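PDB 4ME8: signal peptidase I from Enterococcus faecalis, which probably cleaves the hydrophobic N-terminal signal or leader sequences from secreted proteins, as a serine-type endopeptidase of the peptidase S26 family. Local coordinates for residues V56-D60 with D61-I65; L70-D73 with Y74-S77; Q90-L94 with E95-A99. All coordinates share one frame; numbering follows the deposited sequence.

Interaction 1 of 3, residues V56-D60 with D61-I65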
ATOM      1  N   VAL A  56      -1.892   1.695  -9.483  1.00 43.88           N
ATOM      2  CA  VAL A  56      -0.739   1.791  -8.595  1.00 43.49           C
ATOM      3  C   VAL A  56       0.446   1.110  -9.236  1.00 46.46           C
ATOM      4  O   VAL A  56       0.355  -0.041  -9.663  1.00 48.40           O
ATOM      5  CB  VAL A  56      -0.997   1.125  -7.227  1.00 42.39           C
ATOM      6  CG1 VAL A  56       0.267   1.167  -6.369  1.00 42.25           C
ATOM      7  CG2 VAL A  56      -2.164   1.808  -6.520  1.00 40.23           C
ATOM      8  N   GLU A  57       1.558   1.827  -9.312  1.00 48.16           N
ATOM      9  CA  GLU A  57       2.780   1.272  -9.859  1.00 52.10           C
ATOM     10  C   GLU A  57       3.981   1.697  -9.022  1.00 52.77           C
ATOM     11  O   GLU A  57       4.061   2.830  -8.553  1.00 50.90           O
ATOM     12  CB  GLU A  57       2.970   1.678 -11.336  1.00 55.09           C
ATOM     13  CG  GLU A  57       4.325   1.266 -11.915  1.00 60.42           C
ATOM     14  CD  GLU A  57       4.398   1.269 -13.444  1.00 66.25           C
ATOM     15  OE1 GLU A  57       3.598   1.958 -14.116  1.00 66.96           O
ATOM     16  OE2 GLU A  57       5.288   0.577 -13.986  1.00 73.48           O
ATOM     17  N   TYR A  58       4.899   0.758  -8.828  1.00 55.53           N
ATOM     18  CA  TYR A  58       6.240   1.069  -8.372  1.00 57.69           C
ATOM     19  C   TYR A  58       7.202   0.729  -9.495  1.00 62.66           C
ATOM     20  O   TYR A  58       7.157  -0.370 -10.041  1.00 64.27           O
ATOM     21  CB  TYR A  58       6.594   0.275  -7.118  1.00 57.42           C
ATOM     22  CG  TYR A  58       6.358   1.039  -5.848  1.00 54.69           C
ATOM     23  CD1 TYR A  58       5.093   1.116  -5.294  1.00 51.95           C
ATOM     24  CD2 TYR A  58       7.400   1.699  -5.203  1.00 56.89           C
ATOM     25  CE1 TYR A  58       4.869   1.820  -4.133  1.00 50.30           C
ATOM     26  CE2 TYR A  58       7.184   2.405  -4.038  1.00 54.55           C
ATOM     27  CZ  TYR A  58       5.917   2.465  -3.516  1.00 51.63           C
ATOM     28  OH  TYR A  58       5.680   3.159  -2.355  1.00 52.27           O
ATOM     29  N   ARG A  59       8.040   1.692  -9.856  1.00 65.97           N
ATOM     30  CA  ARG A  59       9.110   1.489 -10.820  1.00 73.41           C
ATOM     31  C   ARG A  59      10.332   2.255 -10.309  1.00 76.78           C
ATOM     32  O   ARG A  59      10.239   3.453 -10.018  1.00 74.18           O
ATOM     33  CB  ARG A  59       8.696   1.974 -12.218  1.00 76.51           C
ATOM     34  CG  ARG A  59       9.754   1.752 -13.291  1.00 86.15           C
ATOM     35  CD  ARG A  59       9.229   1.950 -14.713  1.00 91.39           C
ATOM     36  NE  ARG A  59       9.190   3.357 -15.132  1.00 92.28           N
ATOM     37  CZ  ARG A  59       8.107   4.141 -15.144  1.00 91.60           C
ATOM     38  NH1 ARG A  59       6.911   3.696 -14.757  1.00 87.25           N
ATOM     39  NH2 ARG A  59       8.221   5.403 -15.552  1.00 94.33           N
ATOM     40  N   ASP A  60      11.460   1.552 -10.183  1.00 81.37           N
ATOM     41  CA  ASP A  60      12.719   2.127  -9.687  1.00 85.09           C
ATOM     42  C   ASP A  60      12.568   2.769  -8.307  1.00 79.77           C
ATOM     43  O   ASP A  60      13.185   3.795  -8.004  1.00 80.04           O
ATOM     44  CB  ASP A  60      13.299   3.116 -10.705  1.00 91.64           C
ATOM     45  CG  ASP A  60      13.815   2.426 -11.956  1.00100.18           C
ATOM     46  OD1 ASP A  60      14.591   1.455 -11.823  1.00108.04           O
ATOM     47  OD2 ASP A  60      13.455   2.857 -13.073  1.00103.51           O
ATOM     48  N   ASP A  61      11.738   2.134  -7.479  1.00 74.51           N
ATOM     49  CA  ASP A  61      11.528   2.515  -6.085  1.00 71.08           C
ATOM     50  C   ASP A  61      10.688   3.789  -5.897  1.00 66.82           C
ATOM     51  O   ASP A  61      10.664   4.360  -4.800  1.00 65.22           O
ATOM     52  CB  ASP A  61      12.870   2.649  -5.354  1.00 76.76           C
ATOM     53  CG  ASP A  61      12.841   2.046  -3.968  1.00 77.65           C
ATOM     54  OD1 ASP A  61      12.018   1.141  -3.736  1.00 74.91           O
ATOM     55  OD2 ASP A  61      13.654   2.456  -3.116  1.00 84.04           O
ATOM     56  N   THR A  62       9.983   4.206  -6.951  1.00 63.84           N
ATOM     57  CA  THR A  62       9.146   5.399  -6.910  1.00 58.93           C
ATOM     58  C   THR A  62       7.683   4.998  -7.069  1.00 54.03           C
ATOM     59  O   THR A  62       7.353   4.165  -7.913  1.00 53.43           O
ATOM     60  CB  THR A  62       9.535   6.392  -8.024  1.00 61.59           C
ATOM     61  OG1 THR A  62      10.936   6.698  -7.938  1.00 66.30           O
ATOM     62  CG2 THR A  62       8.726   7.677  -7.915  1.00 58.79           C
ATOM     63  N   LEU A  63       6.824   5.594  -6.241  1.00 50.06           N
ATOM     64  CA  LEU A  63       5.377   5.364  -6.287  1.00 46.09           C
ATOM     65  C   LEU A  63       4.690   6.183  -7.388  1.00 45.66           C
ATOM     66  O   LEU A  63       4.818   7.403  -7.434  1.00 45.43           O
ATOM     67  CB  LEU A  63       4.745   5.740  -4.946  1.00 43.48           C
ATOM     68  CG  LEU A  63       3.217   5.753  -4.858  1.00 40.56           C
ATOM     69  CD1 LEU A  63       2.618   4.398  -5.235  1.00 39.88           C
ATOM     70  CD2 LEU A  63       2.783   6.175  -3.460  1.00 38.73           C
ATOM     71  N   TYR A  64       3.942   5.486  -8.240  1.00 45.39           N
ATOM     72  CA  TYR A  64       3.118   6.088  -9.273  1.00 45.76           C
ATOM     73  C   TYR A  64       1.639   5.737  -9.029  1.00 42.79           C
ATOM     74  O   TYR A  64       1.279   4.567  -8.977  1.00 42.94           O
ATOM     75  CB  TYR A  64       3.560   5.576 -10.652  1.00 49.29           C
ATOM     76  CG  TYR A  64       4.929   6.068 -11.088  1.00 52.85           C
ATOM     77  CD1 TYR A  64       6.087   5.425 -10.669  1.00 55.31           C
ATOM     78  CD2 TYR A  64       5.061   7.175 -11.922  1.00 55.31           C
ATOM     79  CE1 TYR A  64       7.339   5.869 -11.060  1.00 59.34           C
ATOM     80  CE2 TYR A  64       6.308   7.626 -12.323  1.00 59.76           C
ATOM     81  CZ  TYR A  64       7.443   6.965 -11.888  1.00 61.61           C
ATOM     82  OH  TYR A  64       8.676   7.406 -12.275  1.00 66.79           O
ATOM     83  N   ILE A  65       0.804   6.761  -8.858  1.00 41.06           N
ATOM     84  CA  ILE A  65      -0.645   6.606  -8.769  1.00 38.87           C
ATOM     85  C   ILE A  65      -1.252   7.302  -9.974  1.00 40.17           C
ATOM     86  O   ILE A  65      -1.086   8.513 -10.139  1.00 40.99           O
ATOM     87  CB  ILE A  65      -1.207   7.260  -7.494  1.00 36.83           C
ATOM     88  CG1 ILE A  65      -0.611   6.622  -6.234  1.00 35.86           C
ATOM     89  CG2 ILE A  65      -2.728   7.163  -7.456  1.00 36.46           C
ATOM     90  CD1 ILE A  65      -1.178   5.274  -5.872  1.00 34.73           C
TER
HETATM   91  O   HOH W   1      10.750   5.836 -11.574  1.00 55.51           O
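Arg59 and Tyr64 meet diagonally across a tight antiparallel hairpin, on the face of the ribbon that also carries Glu57 and Thr62. The arginine can be followed outward. Its CB and CG run straight away from the strand, CG anti to the backbone N (chi1 -178°), and the chain then bends at chi3, which turns the guanidinium back above the Tyr64 ring. There the two planes lie 22° apart, and CZ of Arg59 stands 4.8 Å from the ring centroid of Tyr64 in an off-centre cation-pi contact. NH1 has two roles, lying over the ring face toward its rim and forming a long salt bridge to OE2 of Glu57, whose carboxylate lies at the guanidinium edge; NH2 comes near CZ and OH of Tyr64. A water at the edge of the Tyr64 ring joins its OH to O of Arg59, tying the phenol to the backbone near the turn.

Beneath this polar layer, the paired backbones supply the hydrogen-bonded couples. Glu57 N donates to Tyr64 O at 2.8 Å, and Tyr64 N returns a bond to Glu57 O at 2.7 Å. Nearer the turn the bonds are longer: Arg59 N to Thr62 O and Thr62 N to Arg59 O are both 3.2 Å, and Thr62 N approaches from well above the carbonyl plane.

The opposite face is buried and mostly apolar. Leu63 lays its CB over the Tyr58 ring as an off-centre CH-pi contact, 4.2 Å from the ring centroid, while CD1 of Leu63 touches CE1 of Tyr58 at 3.6 Å. CG2 of Val56 rests against CD1 of Ile65. Tyr58 OH bonds beyond the hairpin to Glu72 and Arg117. A type I' turn from Arg59 to Thr62 closes this two-residue β-hairpin, whose strands form the middle of a four-stranded antiparallel sheet.

Interaction 2 of 3, residues L70-D73 with Y74-S77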
ATOM      1  N   LEU A  70       4.805  10.226  -6.767  1.00 50.19           N
ATOM      2  CA  LEU A  70       4.564  10.742  -5.421  1.00 49.35           C
ATOM      3  C   LEU A  70       5.730  10.407  -4.508  1.00 51.42           C
ATOM      4  O   LEU A  70       6.151   9.255  -4.442  1.00 51.14           O
ATOM      5  CB  LEU A  70       3.302  10.101  -4.848  1.00 47.01           C
ATOM      6  CG  LEU A  70       1.990  10.533  -5.514  1.00 46.88           C
ATOM      7  CD1 LEU A  70       0.820   9.711  -4.997  1.00 44.00           C
ATOM      8  CD2 LEU A  70       1.756  12.025  -5.286  1.00 47.71           C
ATOM      9  N   SER A  71       6.240  11.396  -3.786  1.00 54.50           N
ATOM     10  CA  SER A  71       7.302  11.135  -2.818  1.00 58.06           C
ATOM     11  C   SER A  71       6.780  10.417  -1.567  1.00 55.63           C
ATOM     12  O   SER A  71       5.575  10.388  -1.298  1.00 51.90           O
ATOM     13  CB  SER A  71       8.056  12.419  -2.449  1.00 63.41           C
ATOM     14  OG  SER A  71       7.204  13.542  -2.431  1.00 64.94           O
ATOM     15  N   GLU A  72       7.707   9.806  -0.834  1.00 57.89           N
ATOM     16  CA  GLU A  72       7.417   9.116   0.419  1.00 57.01           C
ATOM     17  C   GLU A  72       8.539   9.425   1.414  1.00 63.19           C
ATOM     18  O   GLU A  72       9.447   8.623   1.617  1.00 65.84           O
ATOM     19  CB  GLU A  72       7.302   7.604   0.182  1.00 55.19           C
ATOM     20  CG  GLU A  72       6.098   7.199  -0.669  1.00 52.26           C
ATOM     21  CD  GLU A  72       6.093   5.728  -1.050  1.00 50.56           C
ATOM     22  OE1 GLU A  72       6.775   5.368  -2.034  1.00 51.10           O
ATOM     23  OE2 GLU A  72       5.384   4.929  -0.388  1.00 48.72           O
ATOM     24  N   ASP A  73       8.471  10.603   2.027  1.00 67.99           N
ATOM     25  CA  ASP A  73       9.514  11.066   2.946  1.00 73.13           C
ATOM     26  C   ASP A  73       9.646  10.188   4.189  1.00 70.81           C
ATOM     27  O   ASP A  73      10.695  10.187   4.841  1.00 74.50           O
ATOM     28  CB  ASP A  73       9.277  12.533   3.337  1.00 78.47           C
ATOM     29  CG  ASP A  73       9.795  13.521   2.282  1.00 86.33           C
ATOM     30  OD1 ASP A  73      10.468  13.089   1.318  1.00 88.94           O
ATOM     31  OD2 ASP A  73       9.538  14.740   2.423  1.00 90.07           O
ATOM     32  N   TYR A  74       8.591   9.442   4.502  1.00 63.98           N
ATOM     33  CA  TYR A  74       8.621   8.447   5.582  1.00 62.99           C
ATOM     34  C   TYR A  74       9.440   7.179   5.271  1.00 63.03           C
ATOM     35  O   TYR A  74       9.748   6.406   6.181  1.00 62.94           O
ATOM     36  CB  TYR A  74       7.191   8.037   5.966  1.00 59.77           C
ATOM     37  CG  TYR A  74       6.382   7.442   4.828  1.00 56.91           C
ATOM     38  CD1 TYR A  74       6.456   6.080   4.521  1.00 55.39           C
ATOM     39  CD2 TYR A  74       5.537   8.243   4.059  1.00 55.04           C
ATOM     40  CE1 TYR A  74       5.717   5.542   3.475  1.00 52.34           C
ATOM     41  CE2 TYR A  74       4.792   7.709   3.025  1.00 51.83           C
ATOM     42  CZ  TYR A  74       4.890   6.367   2.729  1.00 49.61           C
ATOM     43  OH  TYR A  74       4.142   5.863   1.693  1.00 46.07           O
ATOM     44  N   LEU A  75       9.765   6.952   3.999  1.00 62.72           N
ATOM     45  CA  LEU A  75      10.616   5.823   3.599  1.00 64.33           C
ATOM     46  C   LEU A  75      12.115   6.184   3.468  1.00 70.24           C
ATOM     47  O   LEU A  75      12.971   5.295   3.367  1.00 71.71           O
ATOM     48  CB  LEU A  75      10.123   5.226   2.271  1.00 61.20           C
ATOM     49  CG  LEU A  75       8.735   4.575   2.194  1.00 55.93           C
ATOM     50  CD1 LEU A  75       8.591   3.841   0.868  1.00 53.68           C
ATOM     51  CD2 LEU A  75       8.473   3.617   3.354  1.00 55.97           C
ATOM     52  N   ALA A  76      12.427   7.477   3.467  1.00 73.51           N
ATOM     53  CA  ALA A  76      13.785   7.935   3.185  1.00 80.72           C
ATOM     54  C   ALA A  76      14.761   7.474   4.256  1.00 85.86           C
ATOM     55  O   ALA A  76      15.892   7.093   3.953  1.00 90.96           O
ATOM     56  CB  ALA A  76      13.819   9.452   3.059  1.00 83.56           C
ATOM     57  N   SER A  77      14.307   7.504   5.506  1.00 85.80           N
ATOM     58  CA  SER A  77      15.136   7.119   6.644  1.00 90.72           C
ATOM     59  C   SER A  77      15.478   5.627   6.618  1.00 92.07           C
ATOM     60  O   SER A  77      16.596   5.236   6.943  1.00 96.59           O
ATOM     61  CB  SER A  77      14.423   7.473   7.950  1.00 89.42           C
ATOM     62  OG  SER A  77      15.333   7.481   9.029  1.00 93.76           O
TER
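Glu72 lays its extended side chain across the ring of Tyr74, two residues further on, and the pair dominates this short surface contact. CB of Glu72 lies over one face of the ring, 4.0 Å from the centroid of Tyr74 and displaced toward the rim, which makes a CH-pi contact. From there the chain runs on past the phenol carbon, with CG of Glu72 3.3 Å from OH of Tyr74. The carboxylate stands nearly upright to the ring, their planes 80° apart, and its OE2 receives a short but weak hydrogen bond, 2.6 Å, from OH of Tyr74. Tyr74 meets the glutamate because its CG sits between its own backbone N and carbonyl carbon (chi1 59°), a rotation that turns the ring back along the chain.

Leu75 runs side by side with Glu72, its CD1 3.6 Å from OE2 of Glu72. The backbone forms a type I beta turn from Glu72 to Leu75: Leu75 N donates to O of Glu72 at 2.9 Å, from well above the carbonyl plane, and Ala76 N adds a weak bond to O of Asp73. The carboxylate has further partners, OE2 in a salt bridge with Arg117 and OE1 at Tyr58 OH, which should stabilise its negative charge. Following strand 68-70, this bend sets Glu72 against Leu63 of strand 62-65, while Tyr74 reaches Ile49 and makes a cation-pi contact with Arg47, both of strand 43-50 in the other sheet.

Interaction 3 of 3, residues Q90-L94 with E95-A99; sequences QDFTL and ETLEA. With EDO (1,2-ethanediol), chain C.
The flat ring of Phe92 is met by Leu97, the two side chains crossing at a slant, while beyond these segments it meets the Tyr58 ring with the planes at about 25°. The leucine approaches with both branches: CD1 of Leu97 sits against CD2 of Phe92 at 3.5 Å, and CD2 of Leu97 lies 3.8 Å from CB of Phe92. With CG of Phe92 between its backbone N and carbonyl carbon (chi1 67°), the ring is held on the side to which the chain returns. Thr96 adds its CG2 against CA and CB of Phe92.

That return is made by the residues following the short, weakly bonded strand 92-93, at the edge of the four-stranded antiparallel sheet in this S26-family domain, paired there with strand 56-59. It begins as an ST motif led by Thr93, which contains a weak ST turn: OG1 of Thr93 accepts Thr96 N at 3.1 Å and, more weakly, Glu95 N at 3.0 Å. Thr93 O draws two weak bonds as well, from Thr96 N and from Leu97 N, the latter at 3.4 Å. All four bonds are bent, so the turn is held by several loose bonds.

Leu94 packs on Val56 and on Phe111 of strand 109-113, and Leu97 also touches Phe111. Further along, Ala99 N donates to O2 of a bound 1,2-ethanediol at 3.2 Å, with an N-H...O angle of 155°; the diol, probably from the crystallisation liquor, is also hydrogen-bonded to O of Arg124.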
ATOM      1  N   GLN A  90       9.868  -3.605  -4.588  1.00 67.77           N
ATOM      2  CA  GLN A  90      10.073  -4.206  -5.909  1.00 71.67           C
ATOM      3  C   GLN A  90       9.167  -3.540  -6.944  1.00 69.05           C
ATOM      4  O   GLN A  90       8.097  -3.008  -6.604  1.00 63.63           O
ATOM      5  CB  GLN A  90       9.866  -5.743  -5.880  1.00 74.47           C
ATOM      6  CG  GLN A  90       8.423  -6.264  -5.986  1.00 72.32           C
ATOM      7  CD  GLN A  90       7.704  -6.347  -4.644  1.00 71.81           C
ATOM      8  OE1 GLN A  90       7.742  -5.405  -3.846  1.00 71.36           O
ATOM      9  NE2 GLN A  90       7.037  -7.476  -4.391  1.00 71.62           N
ATOM     10  N   ASP A  91       9.608  -3.552  -8.200  1.00 71.07           N
ATOM     11  CA  ASP A  91       8.770  -3.099  -9.304  1.00 69.83           C
ATOM     12  C   ASP A  91       7.468  -3.922  -9.357  1.00 66.93           C
ATOM     13  O   ASP A  91       7.485  -5.151  -9.268  1.00 70.83           O
ATOM     14  CB  ASP A  91       9.511  -3.216 -10.648  1.00 75.45           C
ATOM     15  CG  ASP A  91      10.724  -2.281 -10.757  1.00 78.87           C
ATOM     16  OD1 ASP A  91      10.848  -1.323  -9.967  1.00 76.77           O
ATOM     17  OD2 ASP A  91      11.560  -2.511 -11.652  1.00 83.75           O
ATOM     18  N   PHE A  92       6.341  -3.236  -9.480  1.00 62.97           N
ATOM     19  CA  PHE A  92       5.067  -3.901  -9.715  1.00 62.04           C
ATOM     20  C   PHE A  92       4.030  -2.916 -10.224  1.00 59.54           C
ATOM     21  O   PHE A  92       4.194  -1.708 -10.090  1.00 58.96           O
ATOM     22  CB  PHE A  92       4.547  -4.599  -8.444  1.00 60.78           C
ATOM     23  CG  PHE A  92       4.144  -3.653  -7.330  1.00 56.96           C
ATOM     24  CD1 PHE A  92       5.067  -3.243  -6.380  1.00 56.73           C
ATOM     25  CD2 PHE A  92       2.831  -3.202  -7.215  1.00 54.06           C
ATOM     26  CE1 PHE A  92       4.699  -2.385  -5.352  1.00 54.14           C
ATOM     27  CE2 PHE A  92       2.460  -2.337  -6.196  1.00 51.46           C
ATOM     28  CZ  PHE A  92       3.395  -1.932  -5.261  1.00 50.93           C
ATOM     29  N   THR A  93       3.000  -3.460 -10.861  1.00 59.76           N
ATOM     30  CA  THR A  93       1.717  -2.802 -11.023  1.00 57.85           C
ATOM     31  C   THR A  93       0.660  -3.690 -10.354  1.00 57.65           C
ATOM     32  O   THR A  93       0.967  -4.784  -9.877  1.00 59.15           O
ATOM     33  CB  THR A  93       1.343  -2.591 -12.510  1.00 59.54           C
ATOM     34  OG1 THR A  93       1.054  -3.848 -13.122  1.00 61.67           O
ATOM     35  CG2 THR A  93       2.463  -1.899 -13.276  1.00 62.03           C
ATOM     36  N   LEU A  94      -0.587  -3.231 -10.326  1.00 56.90           N
ATOM     37  CA  LEU A  94      -1.684  -4.064  -9.839  1.00 57.52           C
ATOM     38  C   LEU A  94      -1.948  -5.236 -10.805  1.00 60.82           C
ATOM     39  O   LEU A  94      -2.605  -6.202 -10.434  1.00 61.14           O
ATOM     40  CB  LEU A  94      -2.962  -3.235  -9.618  1.00 55.99           C
ATOM     41  CG  LEU A  94      -2.923  -2.039  -8.654  1.00 51.75           C
ATOM     42  CD1 LEU A  94      -4.262  -1.313  -8.646  1.00 50.81           C
ATOM     43  CD2 LEU A  94      -2.547  -2.478  -7.251  1.00 50.76           C
ATOM     44  N   GLU A  95      -1.443  -5.147 -12.036  1.00 64.38           N
ATOM     45  CA  GLU A  95      -1.494  -6.280 -12.970  1.00 70.72           C
ATOM     46  C   GLU A  95      -0.365  -7.298 -12.748  1.00 72.54           C
ATOM     47  O   GLU A  95      -0.532  -8.472 -13.057  1.00 75.24           O
ATOM     48  CB  GLU A  95      -1.444  -5.794 -14.418  1.00 74.59           C
ATOM     49  CG  GLU A  95      -2.563  -4.838 -14.806  1.00 74.00           C
ATOM     50  CD  GLU A  95      -2.609  -4.594 -16.306  1.00 79.85           C
ATOM     51  OE1 GLU A  95      -2.535  -5.583 -17.082  1.00 84.69           O
ATOM     52  OE2 GLU A  95      -2.709  -3.417 -16.714  1.00 76.88           O
ATOM     53  N   THR A  96       0.779  -6.838 -12.237  1.00 72.52           N
ATOM     54  CA  THR A  96       1.953  -7.700 -11.987  1.00 75.95           C
ATOM     55  C   THR A  96       1.761  -8.612 -10.773  1.00 74.23           C
ATOM     56  O   THR A  96       2.353  -9.687 -10.700  1.00 75.64           O
ATOM     57  CB  THR A  96       3.229  -6.844 -11.771  1.00 76.49           C
ATOM     58  OG1 THR A  96       3.667  -6.324 -13.032  1.00 84.13           O
ATOM     59  CG2 THR A  96       4.388  -7.641 -11.154  1.00 79.91           C
ATOM     60  N   LEU A  97       0.944  -8.174  -9.823  1.00 68.90           N
ATOM     61  CA  LEU A  97       0.824  -8.874  -8.563  1.00 67.81           C
ATOM     62  C   LEU A  97      -0.193  -9.990  -8.665  1.00 70.05           C
ATOM     63  O   LEU A  97      -1.348  -9.752  -9.027  1.00 67.57           O
ATOM     64  CB  LEU A  97       0.423  -7.912  -7.453  1.00 64.23           C
ATOM     65  CG  LEU A  97       1.396  -6.781  -7.139  1.00 61.61           C
ATOM     66  CD1 LEU A  97       0.690  -5.757  -6.259  1.00 57.04           C
ATOM     67  CD2 LEU A  97       2.660  -7.308  -6.474  1.00 62.47           C
ATOM     68  N   GLU A  98       0.270 -11.202  -8.357  1.00 73.55           N
ATOM     69  CA  GLU A  98      -0.569 -12.387  -8.213  1.00 79.61           C
ATOM     70  C   GLU A  98      -1.764 -12.078  -7.302  1.00 75.16           C
ATOM     71  O   GLU A  98      -2.898 -12.418  -7.619  1.00 78.00           O
ATOM     72  CB  GLU A  98       0.293 -13.539  -7.649  1.00 86.67           C
ATOM     73  CG  GLU A  98      -0.421 -14.851  -7.327  1.00 97.88           C
ATOM     74  CD  GLU A  98       0.530 -15.988  -6.914  1.00105.21           C
ATOM     75  OE1 GLU A  98       1.670 -15.721  -6.468  1.00103.33           O
ATOM     76  OE2 GLU A  98       0.131 -17.170  -7.027  1.00113.55           O
ATOM     77  N   ALA A  99      -1.505 -11.397  -6.190  1.00 69.37           N
ATOM     78  CA  ALA A  99      -2.554 -11.084  -5.219  1.00 67.64           C
ATOM     79  C   ALA A  99      -3.637 -10.073  -5.684  1.00 65.96           C
ATOM     80  O   ALA A  99      -4.706  -9.998  -5.064  1.00 67.24           O
ATOM     81  CB  ALA A  99      -1.918 -10.615  -3.916  1.00 63.51           C
TER
HETATM   82  C1  EDO C 201       3.762 -11.061  -6.307  1.00 69.14           C
HETATM   83  O1  EDO C 201       5.006 -10.543  -5.797  1.00 56.28           O
HETATM   84  C2  EDO C 201       2.950 -11.728  -5.194  1.00 67.42           C
HETATM   85  O2  EDO C 201       1.581 -11.275  -5.201  1.00 68.35           O

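Overall arrangement
Three local contacts, in series along the chain, show how a hairpin and its flanking segments differ in chemistry. Interaction 1 is the central hairpin, buried on one face and polar on the other, with a charged pair; interaction 3 is likewise part buried, on the edge strand beside it, whereas interaction 2 is a surface bend. Interaction 1 touches both others, which stay about 9 Å from each other at their nearest atoms. Toward 90-99 the link is backbone pairing, Tyr58 N to Phe92 O, with Asp60 N held by Asp91 OD1. Toward 70-77 Leu63 pairs with Leu70, and Ile65 packs on Leu70. Backbone pairing and a cation-pi contact characterise the hairpin, a carboxylate and phenol the bend, and a threonine-led turn over apolar side chains the third.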